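Local atomic coordinates of leucine aminopeptidase 1 (Caenorhabditis elegans, PDB entry 2HC9), a protein that removes N-terminal amino acids, preferably leucine, from peptides as a two-zinc M17 aminopeptidase, and probably serves as a digestive enzyme. Residues Ala285-Ala288 with Leu289-Gly293; Thr478-Gly481 with Lys482-Ser485; Leu409-Gly412 with Asp413-Ser416; Ile330-Thr333 with Asp334-Gly337; His123-Ala126 with Ile127-Phe131. The protein carries 1 engineered substitution. All coordinates share one frame; numbering follows the deposited sequence.

The five contacts are all local, and four of them illustrate how a helix is brought to an end. Interactions 1 and 5 close helices 277-290 and 120-128, each inside a beta-alpha-beta unit and both largely buried, one in the catalytic domain and one in the N-terminal domain. Interaction 2, the turn after helix 473-480, packs directly against interaction 1 through Leu289 and a backbone link from His292 to Ser485. Interaction 3 is only partly buried and interaction 4 is buried, yet both meet other subunits. Interaction 4 stands apart in chemistry: its turn carries zinc-binding carboxylates, whereas the others rest on backbone bonds, a few hydroxyl bonds and apolar contacts.

Interaction 1 of 5, residues Ala285-Ala288 with Leu289-Gly293; sequences AYSA and LVKHG
Tyr286 and Val290, one helical turn apart, meet through a CH-pi contact in which CG2 of the valine sits over the centre of the phenol ring, 3.9 Å from its centroid and 10° off the ring normal. The torsions explain the fit. The ring leaves with CG opposite the backbone N (chi1 176°), which sends it forward along the helix flank, toward the next turn, while Val290 places CG2 beside its own backbone N, so this branch rather than CG1 covers the ring. Next to this pair, Lys291 runs along the same turn as Ser287: in the conformer described, one of two, Lys291 CG lies 3.1 Å from Ser287 O, and the course of the outer chain is doubtful. Ala288 O lies at the imidazole edge, in the ring plane, 3.3 Å from His292 CD2. Under these side chains run the backbone bonds of the last part of helix 277-290, from Leu289 N to Ala285 O (3.0 Å), from Val290 N to Tyr286 O (2.9 Å) and from Lys291 N to Ser287 O (3.1 Å, bent to 146°). Polar tips are tied elsewhere, Tyr286 OH to Ser202 and His292 NE2 to Asp165. The chemistry thus implies a division of labour: carbon surfaces and main-chain bonds shape the helix end, while the tyrosine hydroxyl and the imidazole fasten it to Ser202 and to helix 157-178.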
loop_
_atom_site.group_PDB
_atom_site.type_symbol
_atom_site.label_atom_id
_atom_site.label_comp_id
_atom_site.label_asym_id
_atom_site.label_seq_id
_atom_site.Cartn_x
_atom_site.Cartn_y
_atom_site.Cartn_z
ATOM N N ALA A 285 -8.319 -35.499 18.929
ATOM C CA ALA A 285 -7.421 -36.025 19.981
ATOM C C ALA A 285 -8.191 -36.667 21.126
ATOM O O ALA A 285 -7.830 -37.745 21.581
ATOM C CB ALA A 285 -6.493 -34.922 20.546
ATOM N N TYR A 286 -9.218 -35.974 21.615
ATOM C CA TYR A 286 -10.060 -36.477 22.693
ATOM C C TYR A 286 -10.648 -37.821 22.267
ATOM O O TYR A 286 -10.620 -38.783 23.030
ATOM C CB TYR A 286 -11.172 -35.461 22.966
ATOM C CG TYR A 286 -12.204 -35.863 24.007
ATOM C CD1 TYR A 286 -12.009 -35.551 25.353
ATOM C CD2 TYR A 286 -13.387 -36.539 23.637
ATOM C CE1 TYR A 286 -12.936 -35.883 26.309
ATOM C CE2 TYR A 286 -14.348 -36.875 24.602
ATOM C CZ TYR A 286 -14.113 -36.534 25.931
ATOM O OH TYR A 286 -15.027 -36.851 26.907
ATOM N N SER A 287 -11.183 -37.869 21.052
ATOM C CA SER A 287 -11.757 -39.102 20.518
ATOM C C SER A 287 -10.751 -40.269 20.531
ATOM O O SER A 287 -11.051 -41.354 21.044
ATOM C CB SER A 287 -12.286 -38.869 19.110
ATOM O OG SER A 287 -12.772 -40.077 18.526
ATOM N N ALA A 288 -9.562 -40.045 19.993
ATOM C CA ALA A 288 -8.540 -41.127 19.934
ATOM C C ALA A 288 -8.133 -41.614 21.346
ATOM O O ALA A 288 -7.988 -42.818 21.586
ATOM C CB ALA A 288 -7.311 -40.648 19.154
ATOM N N LEU A 289 -7.967 -40.682 22.288
ATOM C CA LEU A 289 -7.551 -41.035 23.649
ATOM C C LEU A 289 -8.653 -41.807 24.376
ATOM O O LEU A 289 -8.377 -42.784 25.068
ATOM C CB LEU A 289 -7.198 -39.778 24.451
ATOM C CG LEU A 289 -5.886 -39.092 23.990
ATOM C CD1 LEU A 289 -5.752 -37.649 24.571
ATOM C CD2 LEU A 289 -4.656 -39.930 24.332
ATOM N N VAL A 290 -9.888 -41.332 24.263
ATOM C CA VAL A 290 -10.998 -41.922 25.033
ATOM C C VAL A 290 -11.345 -43.318 24.493
ATOM O O VAL A 290 -11.841 -44.177 25.234
ATOM C CB VAL A 290 -12.231 -40.956 25.120
ATOM C CG1 VAL A 290 -13.460 -41.665 25.747
ATOM C CG2 VAL A 290 -11.861 -39.748 26.004
ATOM N N LYS A 291 -11.034 -43.563 23.220
ATOM C CA LYS A 291 -11.241 -44.889 22.633
ATOM C C LYS A 291 -10.310 -45.935 23.224
ATOM O O LYS A 291 -10.511 -47.147 23.033
ATOM C CB LYS A 291 -11.079 -44.842 21.113
ATOM C CG LYS A 291 -12.236 -44.163 20.395
ATOM C CD LYS A 291 -11.887 -43.979 18.924
ATOM C CE LYS A 291 -13.082 -43.450 18.142
ATOM N NZ LYS A 291 -14.140 -44.487 18.049
ATOM N N HIS A 292 -9.290 -45.481 23.942
ATOM C CA HIS A 292 -8.275 -46.412 24.401
ATOM C C HIS A 292 -8.032 -46.390 25.903
ATOM O O HIS A 292 -6.894 -46.393 26.363
ATOM C CB HIS A 292 -7.023 -46.280 23.543
ATOM C CG HIS A 292 -7.246 -46.743 22.138
ATOM N ND1 HIS A 292 -7.105 -48.061 21.767
ATOM C CD2 HIS A 292 -7.679 -46.084 21.035
ATOM C CE1 HIS A 292 -7.427 -48.195 20.491
ATOM N NE2 HIS A 292 -7.776 -47.009 20.021
ATOM N N GLY A 293 -9.124 -46.417 26.658
ATOM C CA GLY A 293 -9.062 -46.667 28.086
ATOM C C GLY A 293 -8.359 -45.551 28.844
ATOM O O GLY A 293 -7.550 -45.807 29.735
#

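Interaction 2 of 5, residues Thr478-Gly481 with Lys482-Ser485; sequences TLLG and KYTS
The phenol ring of Tyr483 is approached obliquely across the turn by Leu480 O, 3.4 Å from Tyr483 CD2, and Leu480 CD2 makes a looser apolar contact with Tyr483 CE2 at 4.3 Å. One face of the ring carries CG of the preceding Lys482, 3.9 Å above the plane and over the ring centre. The ring reaches these neighbours because CG stands beside the backbone N (chi1 -56°), and its hydroxyl goes on to bind a glycerol molecule, probably from the crystallisation liquor. Peptide carbonyls do most of the remaining work. Leu480 O receives Tyr483 N at 3.1 Å, a nearly straight bond whose donor lies above the carbonyl plane. Gly481 O is gripped twice by Thr484: the hydroxyl OG1 donates at 2.7 Å, in the carbonyl plane and on a lone pair, whereas the backbone N comes from above that plane at 3.0 Å. The hydroxyl reaches Gly481 O because OG1 is tucked between its backbone N and carbonyl carbon (chi1 70°). A water bridges the last helical turn to the new one, probably donating to Thr478 O and accepting from Lys482 N, each at 2.9 Å. Outside the turn, Leu480 and Thr484 both rest on Leu289 of helix 277-290. Successive bonds spanning three residues, from Tyr483 to Leu480 and from Thr484 to Gly481, are characteristic of a 3-10 segment, here following the alpha-helix 473-480.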
loop_
_atom_site.group_PDB
_atom_site.type_symbol
_atom_site.label_atom_id
_atom_site.label_comp_id
_atom_site.label_asym_id
_atom_site.label_seq_id
_atom_site.Cartn_x
_atom_site.Cartn_y
_atom_site.Cartn_z
ATOM N N THR A 478 0.667 -38.984 21.681
ATOM C CA THR A 478 2.011 -39.260 22.224
ATOM C C THR A 478 2.203 -38.562 23.551
ATOM O O THR A 478 2.794 -39.135 24.459
ATOM C CB THR A 478 3.235 -38.939 21.283
ATOM O OG1 THR A 478 3.252 -37.554 20.901
ATOM C CG2 THR A 478 3.254 -39.842 20.038
ATOM N N LEU A 479 1.699 -37.341 23.685
ATOM C CA LEU A 479 1.861 -36.605 24.954
ATOM C C LEU A 479 1.122 -37.261 26.136
ATOM O O LEU A 479 1.680 -37.390 27.251
ATOM C CB LEU A 479 1.403 -35.142 24.796
ATOM C CG LEU A 479 1.552 -34.253 26.050
ATOM C CD1 LEU A 479 3.035 -34.097 26.382
ATOM C CD2 LEU A 479 0.927 -32.888 25.770
ATOM N N LEU A 480 -0.120 -37.672 25.889
ATOM C CA LEU A 480 -0.998 -38.163 26.952
ATOM C C LEU A 480 -1.252 -39.675 26.856
ATOM O O LEU A 480 -2.027 -40.232 27.636
ATOM C CB LEU A 480 -2.327 -37.413 26.947
ATOM C CG LEU A 480 -2.254 -35.872 27.020
ATOM C CD1 LEU A 480 -3.651 -35.272 26.904
ATOM C CD2 LEU A 480 -1.631 -35.480 28.386
ATOM N N GLY A 481 -0.604 -40.326 25.896
ATOM C CA GLY A 481 -0.808 -41.765 25.653
ATOM C C GLY A 481 -0.383 -42.690 26.785
ATOM O O GLY A 481 -0.831 -43.833 26.846
ATOM N N LYS A 482 0.450 -42.203 27.699
ATOM C CA LYS A 482 0.824 -42.992 28.897
ATOM C C LYS A 482 -0.391 -43.320 29.784
ATOM O O LYS A 482 -0.334 -44.227 30.594
ATOM C CB LYS A 482 1.897 -42.269 29.725
ATOM C CG LYS A 482 1.394 -40.973 30.377
ATOM C CD LYS A 482 2.530 -40.082 30.833
ATOM C CE LYS A 482 2.637 -40.098 32.341
ATOM N NZ LYS A 482 3.606 -39.075 32.849
ATOM N N TYR A 483 -1.490 -42.580 29.618
ATOM C CA TYR A 483 -2.717 -42.835 30.366
ATOM C C TYR A 483 -3.706 -43.756 29.643
ATOM O O TYR A 483 -4.810 -44.000 30.147
ATOM C CB TYR A 483 -3.417 -41.533 30.699
ATOM C CG TYR A 483 -2.564 -40.542 31.452
ATOM C CD1 TYR A 483 -2.046 -40.850 32.715
ATOM C CD2 TYR A 483 -2.306 -39.282 30.921
ATOM C CE1 TYR A 483 -1.254 -39.913 33.425
ATOM C CE2 TYR A 483 -1.532 -38.345 31.620
ATOM C CZ TYR A 483 -1.018 -38.670 32.867
ATOM O OH TYR A 483 -0.252 -37.738 33.551
ATOM N N THR A 484 -3.317 -44.229 28.460
ATOM C CA THR A 484 -4.124 -45.189 27.701
ATOM C C THR A 484 -3.633 -46.614 27.925
ATOM O O THR A 484 -2.592 -46.843 28.569
ATOM C CB THR A 484 -4.052 -44.933 26.182
ATOM O OG1 THR A 484 -2.746 -45.283 25.707
ATOM C CG2 THR A 484 -4.356 -43.456 25.860
ATOM N N SER A 485 -4.373 -47.565 27.348
ATOM C CA SER A 485 -3.975 -48.955 27.356
ATOM C C SER A 485 -3.067 -49.325 26.201
ATOM O O SER A 485 -2.772 -50.508 26.036
ATOM C CB SER A 485 -5.212 -49.865 27.316
ATOM O OG SER A 485 -5.995 -49.605 26.158
HETATM O O HOH W 1 2.558 -40.224 27.180
#

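Interaction 3 of 5, residues Leu409-Gly412 with Asp413-Ser416; sequences LFFG and DLKS
Phe411 overlaps the side chain of Leu414 at about a right angle, CE1 approaching the leucine CD1 to 4.1 Å in an oblique contact. The phenylalanine swings its ring to the carbonyl side of its own backbone (chi1 -180°), which brings it across the leucine three residues on. The main chain holds the two residues together as well: Leu414 N donates to Phe411 O at 2.8 Å. Similar three-residue bonds join Asp413 N to Phe410 O (2.9 Å) and Lys415 N to Gly412 O (3.1 Å), and all three donors stand well above the planes of their carbonyls, as in 3-10 winding. A water donates to both Leu409 O, at 2.8 Å, and Asp413 OD1, at 3.2 Å, linking the helix to the turn. The aspartate carboxylate is further held by two backbone amides, OD1 by Asp430 N and OD2 by Gly431 N. Phe410 packs on His375 of a second subunit, and Ser416 O binds Lys137 of a third. Within its own chain the turn leads from helix 407-410 toward strand 421-422, with Leu414 resting on Val436 and Leu440 of helix 433-442 and Phe411 touching Met421 of the strand.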
loop_
_atom_site.group_PDB
_atom_site.type_symbol
_atom_site.label_atom_id
_atom_site.label_comp_id
_atom_site.label_asym_id
_atom_site.label_seq_id
_atom_site.Cartn_x
_atom_site.Cartn_y
_atom_site.Cartn_z
ATOM N N LEU A 409 7.385 -9.225 31.388
ATOM C CA LEU A 409 8.014 -8.394 30.346
ATOM C C LEU A 409 7.029 -7.957 29.263
ATOM O O LEU A 409 7.178 -6.872 28.714
ATOM C CB LEU A 409 9.174 -9.135 29.678
ATOM C CG LEU A 409 10.401 -9.420 30.559
ATOM C CD1 LEU A 409 11.441 -10.153 29.672
ATOM C CD2 LEU A 409 10.977 -8.104 31.135
ATOM N N PHE A 410 6.051 -8.805 28.945
ATOM C CA PHE A 410 5.279 -8.629 27.709
ATOM C C PHE A 410 3.811 -8.249 27.897
ATOM O O PHE A 410 3.192 -7.732 26.980
ATOM C CB PHE A 410 5.357 -9.888 26.825
ATOM C CG PHE A 410 6.763 -10.330 26.474
ATOM C CD1 PHE A 410 7.798 -9.401 26.288
ATOM C CD2 PHE A 410 7.021 -11.687 26.253
ATOM C CE1 PHE A 410 9.089 -9.813 25.935
ATOM C CE2 PHE A 410 8.317 -12.137 25.881
ATOM C CZ PHE A 410 9.358 -11.190 25.715
ATOM N N PHE A 411 3.234 -8.510 29.065
ATOM C CA PHE A 411 1.784 -8.268 29.233
ATOM C C PHE A 411 1.436 -6.778 29.153
ATOM O O PHE A 411 0.313 -6.383 28.765
ATOM C CB PHE A 411 1.246 -8.944 30.508
ATOM C CG PHE A 411 -0.242 -8.737 30.728
ATOM C CD1 PHE A 411 -1.169 -9.269 29.831
ATOM C CD2 PHE A 411 -0.702 -7.993 31.804
ATOM C CE1 PHE A 411 -2.538 -9.062 30.014
ATOM C CE2 PHE A 411 -2.073 -7.796 32.009
ATOM C CZ PHE A 411 -2.987 -8.330 31.113
ATOM N N GLY A 412 2.421 -5.943 29.464
ATOM C CA GLY A 412 2.273 -4.501 29.286
ATOM C C GLY A 412 1.982 -4.078 27.847
ATOM O O GLY A 412 1.443 -2.989 27.615
ATOM N N ASP A 413 2.319 -4.928 26.876
ATOM C CA ASP A 413 1.880 -4.710 25.485
ATOM C C ASP A 413 0.338 -4.580 25.358
ATOM O O ASP A 413 -0.158 -3.968 24.401
ATOM C CB ASP A 413 2.380 -5.840 24.576
ATOM C CG ASP A 413 3.899 -5.835 24.400
ATOM O OD1 ASP A 413 4.567 -4.793 24.689
ATOM O OD2 ASP A 413 4.422 -6.880 23.946
ATOM N N LEU A 414 -0.403 -5.140 26.313
ATOM C CA LEU A 414 -1.868 -5.121 26.258
ATOM C C LEU A 414 -2.471 -4.137 27.242
ATOM O O LEU A 414 -3.639 -4.238 27.577
ATOM C CB LEU A 414 -2.427 -6.534 26.518
ATOM C CG LEU A 414 -1.947 -7.558 25.493
ATOM C CD1 LEU A 414 -2.422 -8.967 25.871
ATOM C CD2 LEU A 414 -2.450 -7.168 24.105
ATOM N N LYS A 415 -1.677 -3.177 27.707
ATOM C CA LYS A 415 -2.199 -2.184 28.657
ATOM C C LYS A 415 -3.383 -1.395 28.060
ATOM O O LYS A 415 -3.388 -1.062 26.855
ATOM C CB LYS A 415 -1.065 -1.235 29.076
ATOM C CG LYS A 415 -1.452 -0.207 30.120
ATOM C CD LYS A 415 -0.220 0.554 30.628
ATOM C CE LYS A 415 -0.340 0.830 32.141
ATOM N NZ LYS A 415 0.612 1.879 32.631
ATOM N N SER A 416 -4.385 -1.124 28.899
ATOM C CA SER A 416 -5.546 -0.311 28.516
ATOM C C SER A 416 -5.742 0.745 29.582
ATOM O O SER A 416 -5.559 0.484 30.786
ATOM C CB SER A 416 -6.818 -1.169 28.439
ATOM O OG SER A 416 -7.995 -0.358 28.286
HETATM O O HOH W 2 5.398 -4.942 27.742
#

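Interaction 4 of 5, residues Ile330-Thr333 with Asp334-Gly337; sequences INNT and DAEG. With ZN (zinc ion), chain B; ZN (zinc ion), chain C; BCT (bicarbonate ion), chain D.
A type I beta turn from Asn332 to Ala335 leads into the two-zinc site of this M17 peptidase, with its closing bond running from Ala335 N to Asn332 O at 3.0 Å. The Asn332 side chain reinforces the turn: OD1 accepts Asp334 N at 2.9 Å, a bent bond (142°) whose donor lies above the amide plane. With CG opposite the backbone N (chi1 -174°), the asparagine lies side by side with Asp334, amide and carboxylate planes 75° apart. This second-shell bond is consistent with a role in positioning Asp334, a first-shell ligand. Asp334 grips the zinc ion of chain B through both OD1, at 2.0 Å, and its carbonyl O, at 2.2 Å, while OD2 forms a salt bridge with Lys264, a predicted active-site residue. Glu336, bent at its second torsion, spans the metals with its carboxylate, OE2 on the zinc ion of chain B and OE1 on that of chain C. Asp257 completes the chain B site, and Lys252 and Asp275 are among the ligands of the chain C ion. One water bridges both metals and donates to the bicarbonate ion, which also binds Arg338. At the start of helix 337-350, Gly337 N donates to bicarbonate O1 at 2.8 Å.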
loop_
_atom_site.group_PDB
_atom_site.type_symbol
_atom_site.label_atom_id
_atom_site.label_comp_id
_atom_site.label_asym_id
_atom_site.label_seq_id
_atom_site.Cartn_x
_atom_site.Cartn_y
_atom_site.Cartn_z
ATOM N N ILE A 330 -11.590 -4.305 23.193
ATOM C CA ILE A 330 -11.304 -4.919 21.899
ATOM C C ILE A 330 -10.798 -3.824 20.967
ATOM O O ILE A 330 -11.583 -2.971 20.536
ATOM C CB ILE A 330 -12.566 -5.561 21.299
ATOM C CG1 ILE A 330 -13.180 -6.567 22.288
ATOM C CG2 ILE A 330 -12.237 -6.233 19.924
ATOM C CD1 ILE A 330 -14.553 -7.154 21.847
ATOM N N ASN A 331 -9.497 -3.836 20.647
ATOM C CA ASN A 331 -8.989 -2.919 19.619
ATOM C C ASN A 331 -8.701 -3.614 18.296
ATOM O O ASN A 331 -8.256 -2.989 17.342
ATOM C CB ASN A 331 -7.768 -2.127 20.125
ATOM C CG ASN A 331 -6.578 -3.016 20.457
ATOM O OD1 ASN A 331 -6.737 -4.184 20.831
ATOM N ND2 ASN A 331 -5.371 -2.461 20.327
ATOM N N ASN A 332 -8.939 -4.925 18.262
ATOM C CA ASN A 332 -8.745 -5.700 17.057
ATOM C C ASN A 332 -9.777 -6.833 16.984
ATOM O O ASN A 332 -9.653 -7.854 17.653
ATOM C CB ASN A 332 -7.311 -6.256 17.002
ATOM C CG ASN A 332 -7.004 -6.952 15.689
ATOM O OD1 ASN A 332 -7.883 -7.139 14.840
ATOM N ND2 ASN A 332 -5.758 -7.350 15.525
ATOM N N THR A 333 -10.795 -6.637 16.163
ATOM C CA THR A 333 -11.870 -7.623 16.013
ATOM C C THR A 333 -11.382 -8.916 15.389
ATOM O O THR A 333 -12.063 -9.920 15.497
ATOM C CB THR A 333 -13.051 -7.094 15.156
ATOM O OG1 THR A 333 -12.591 -6.828 13.819
ATOM C CG2 THR A 333 -13.642 -5.816 15.794
ATOM N N ASP A 334 -10.220 -8.876 14.725
ATOM C CA ASP A 334 -9.606 -10.079 14.107
ATOM C C ASP A 334 -8.714 -10.835 15.117
ATOM O O ASP A 334 -8.189 -11.920 14.823
ATOM C CB ASP A 334 -8.783 -9.634 12.896
ATOM C CG ASP A 334 -8.462 -10.765 11.926
ATOM O OD1 ASP A 334 -8.923 -11.922 12.095
ATOM O OD2 ASP A 334 -7.744 -10.483 10.957
ATOM N N ALA A 335 -8.533 -10.269 16.306
ATOM C CA ALA A 335 -7.825 -10.973 17.386
ATOM C C ALA A 335 -8.914 -11.628 18.262
ATOM O O ALA A 335 -8.996 -11.410 19.506
ATOM C CB ALA A 335 -6.963 -9.964 18.191
ATOM N N GLU A 336 -9.762 -12.424 17.598
ATOM C CA GLU A 336 -10.993 -12.945 18.220
ATOM C C GLU A 336 -10.795 -14.313 18.882
ATOM O O GLU A 336 -11.491 -14.655 19.868
ATOM C CB GLU A 336 -12.159 -12.968 17.199
ATOM C CG GLU A 336 -12.271 -14.281 16.374
ATOM C CD GLU A 336 -11.115 -14.455 15.412
ATOM O OE1 GLU A 336 -10.738 -15.609 15.109
ATOM O OE2 GLU A 336 -10.559 -13.441 14.949
ATOM N N GLY A 337 -9.868 -15.110 18.350
ATOM C CA GLY A 337 -9.587 -16.429 18.929
ATOM C C GLY A 337 -9.173 -16.341 20.393
ATOM O O GLY A 337 -9.618 -17.120 21.228
HETATM ZN ZN ZN B . -9.162 -13.341 13.471
HETATM ZN ZN ZN C . -9.159 -16.339 14.013
HETATM C C BCT D . -6.604 -14.382 17.451
HETATM O O1 BCT D . -7.481 -14.966 16.804
HETATM O O2 BCT D . -5.460 -14.195 16.991
HETATM O O3 BCT D . -6.905 -13.916 18.634
HETATM O O HOH W 3 -7.791 -14.768 13.901
#

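Interaction 5 of 5, residues His123-Ala126 with Ile127-Phe131; sequences HVAA and IARTF
Backbone hydrogen bonds make the first group, tying Ile127 N to His123 O (3.1 Å), Ala128 N to Val124 O (2.9 Å) and Arg129 N to Ala125 O (3.0 Å). The middle one is almost straight at 171°, whereas the arginine bond bends to 148° as helix 120-128 runs out. Van der Waals contacts form the second group and centre on Arg129. Its CG, set beside the backbone N, lies 3.0 Å from Ala125 O, and the chain then extends back along the helix, placing one face of the guanidinium over Ala125 CB, which is 3.7 Å from NH1. On another side, Ile127 directs CG1 to within 3.5 Å of His123 O. A third group is polar and local, at the type I beta turn from Ala128 to Phe131: Ile127 O accepts twice from Thr130, from OG1 at 2.7 Å in the carbonyl plane and from the backbone N. The threonine hydroxyl reaches back because chi1 (68°) sets it between the residue's own N and carbonyl carbon. Farther out, NH1 makes a salt bridge with Asp398 and NH2 a hydrogen bond to Thr469 O, while Val124 and Ile127 pack on strands 108-114 and 145-151. Such chemistry implies a two-sided helix end, with aliphatic side chains lying on the sheet of the N-terminal domain and a cation, one guanidinium face over Ala125, anchored to polar partners of the catalytic part.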
loop_
_atom_site.group_PDB
_atom_site.type_symbol
_atom_site.label_atom_id
_atom_site.label_comp_id
_atom_site.label_asym_id
_atom_site.label_seq_id
_atom_site.Cartn_x
_atom_site.Cartn_y
_atom_site.Cartn_z
ATOM N N HIS A 123 4.906 -42.086 11.086
ATOM C CA HIS A 123 4.888 -42.518 9.686
ATOM C C HIS A 123 3.480 -42.889 9.255
ATOM O O HIS A 123 3.027 -42.494 8.173
ATOM C CB HIS A 123 5.837 -43.708 9.486
ATOM C CG HIS A 123 7.287 -43.314 9.485
ATOM N ND1 HIS A 123 8.275 -44.089 8.908
ATOM C CD2 HIS A 123 7.907 -42.200 9.945
ATOM C CE1 HIS A 123 9.447 -43.490 9.057
ATOM N NE2 HIS A 123 9.253 -42.343 9.680
ATOM N N VAL A 124 2.786 -43.655 10.095
ATOM C CA VAL A 124 1.377 -43.979 9.821
ATOM C C VAL A 124 0.534 -42.686 9.666
ATOM O O VAL A 124 -0.217 -42.541 8.702
ATOM C CB VAL A 124 0.795 -44.917 10.900
ATOM C CG1 VAL A 124 -0.745 -45.025 10.766
ATOM C CG2 VAL A 124 1.453 -46.289 10.790
ATOM N N ALA A 125 0.702 -41.751 10.601
ATOM C CA ALA A 125 -0.086 -40.516 10.574
ATOM C C ALA A 125 0.186 -39.764 9.268
ATOM O O ALA A 125 -0.750 -39.278 8.609
ATOM C CB ALA A 125 0.264 -39.641 11.762
ATOM N N ALA A 126 1.466 -39.665 8.900
ATOM C CA ALA A 126 1.846 -38.961 7.670
ATOM C C ALA A 126 1.153 -39.573 6.452
ATOM O O ALA A 126 0.712 -38.835 5.566
ATOM C CB ALA A 126 3.370 -38.976 7.468
ATOM N N ILE A 127 1.075 -40.913 6.390
ATOM C CA ILE A 127 0.367 -41.563 5.253
ATOM C C ILE A 127 -1.135 -41.260 5.295
ATOM O O ILE A 127 -1.749 -40.913 4.272
ATOM C CB ILE A 127 0.600 -43.106 5.241
ATOM C CG1 ILE A 127 2.073 -43.453 4.980
ATOM C CG2 ILE A 127 -0.310 -43.806 4.216
ATOM C CD1 ILE A 127 2.439 -44.934 5.290
ATOM N N ALA A 128 -1.726 -41.396 6.484
ATOM C CA ALA A 128 -3.146 -41.123 6.679
ATOM C C ALA A 128 -3.538 -39.726 6.193
ATOM O O ALA A 128 -4.586 -39.562 5.570
ATOM C CB ALA A 128 -3.517 -41.295 8.164
ATOM N N ARG A 129 -2.683 -38.729 6.447
ATOM C CA ARG A 129 -2.995 -37.312 6.103
ATOM C C ARG A 129 -3.211 -37.132 4.598
ATOM O O ARG A 129 -3.831 -36.148 4.179
ATOM C CB ARG A 129 -1.857 -36.324 6.504
ATOM C CG ARG A 129 -1.333 -36.386 7.941
ATOM C CD ARG A 129 -0.106 -35.447 8.189
ATOM N NE ARG A 129 0.664 -35.798 9.408
ATOM C CZ ARG A 129 0.207 -35.606 10.652
ATOM N NH1 ARG A 129 0.946 -35.955 11.712
ATOM N NH2 ARG A 129 -1.001 -35.073 10.847
ATOM N N THR A 130 -2.650 -38.027 3.777
ATOM C CA THR A 130 -2.713 -37.844 2.323
ATOM C C THR A 130 -4.018 -38.389 1.740
ATOM O O THR A 130 -4.254 -38.252 0.547
ATOM C CB THR A 130 -1.541 -38.540 1.585
ATOM O OG1 THR A 130 -1.682 -39.970 1.701
ATOM C CG2 THR A 130 -0.156 -38.041 2.123
ATOM N N PHE A 131 -4.838 -39.041 2.572
ATOM C CA PHE A 131 -6.148 -39.532 2.127
ATOM C C PHE A 131 -7.241 -38.545 2.500
ATOM O O PHE A 131 -7.892 -38.673 3.549
ATOM C CB PHE A 131 -6.403 -40.978 2.597
ATOM C CG PHE A 131 -5.540 -41.967 1.843
ATOM C CD1 PHE A 131 -5.889 -42.358 0.558
ATOM C CD2 PHE A 131 -4.331 -42.369 2.360
ATOM C CE1 PHE A 131 -5.064 -43.206 -0.179
ATOM C CE2 PHE A 131 -3.490 -43.224 1.636
ATOM C CZ PHE A 131 -3.857 -43.640 0.372
#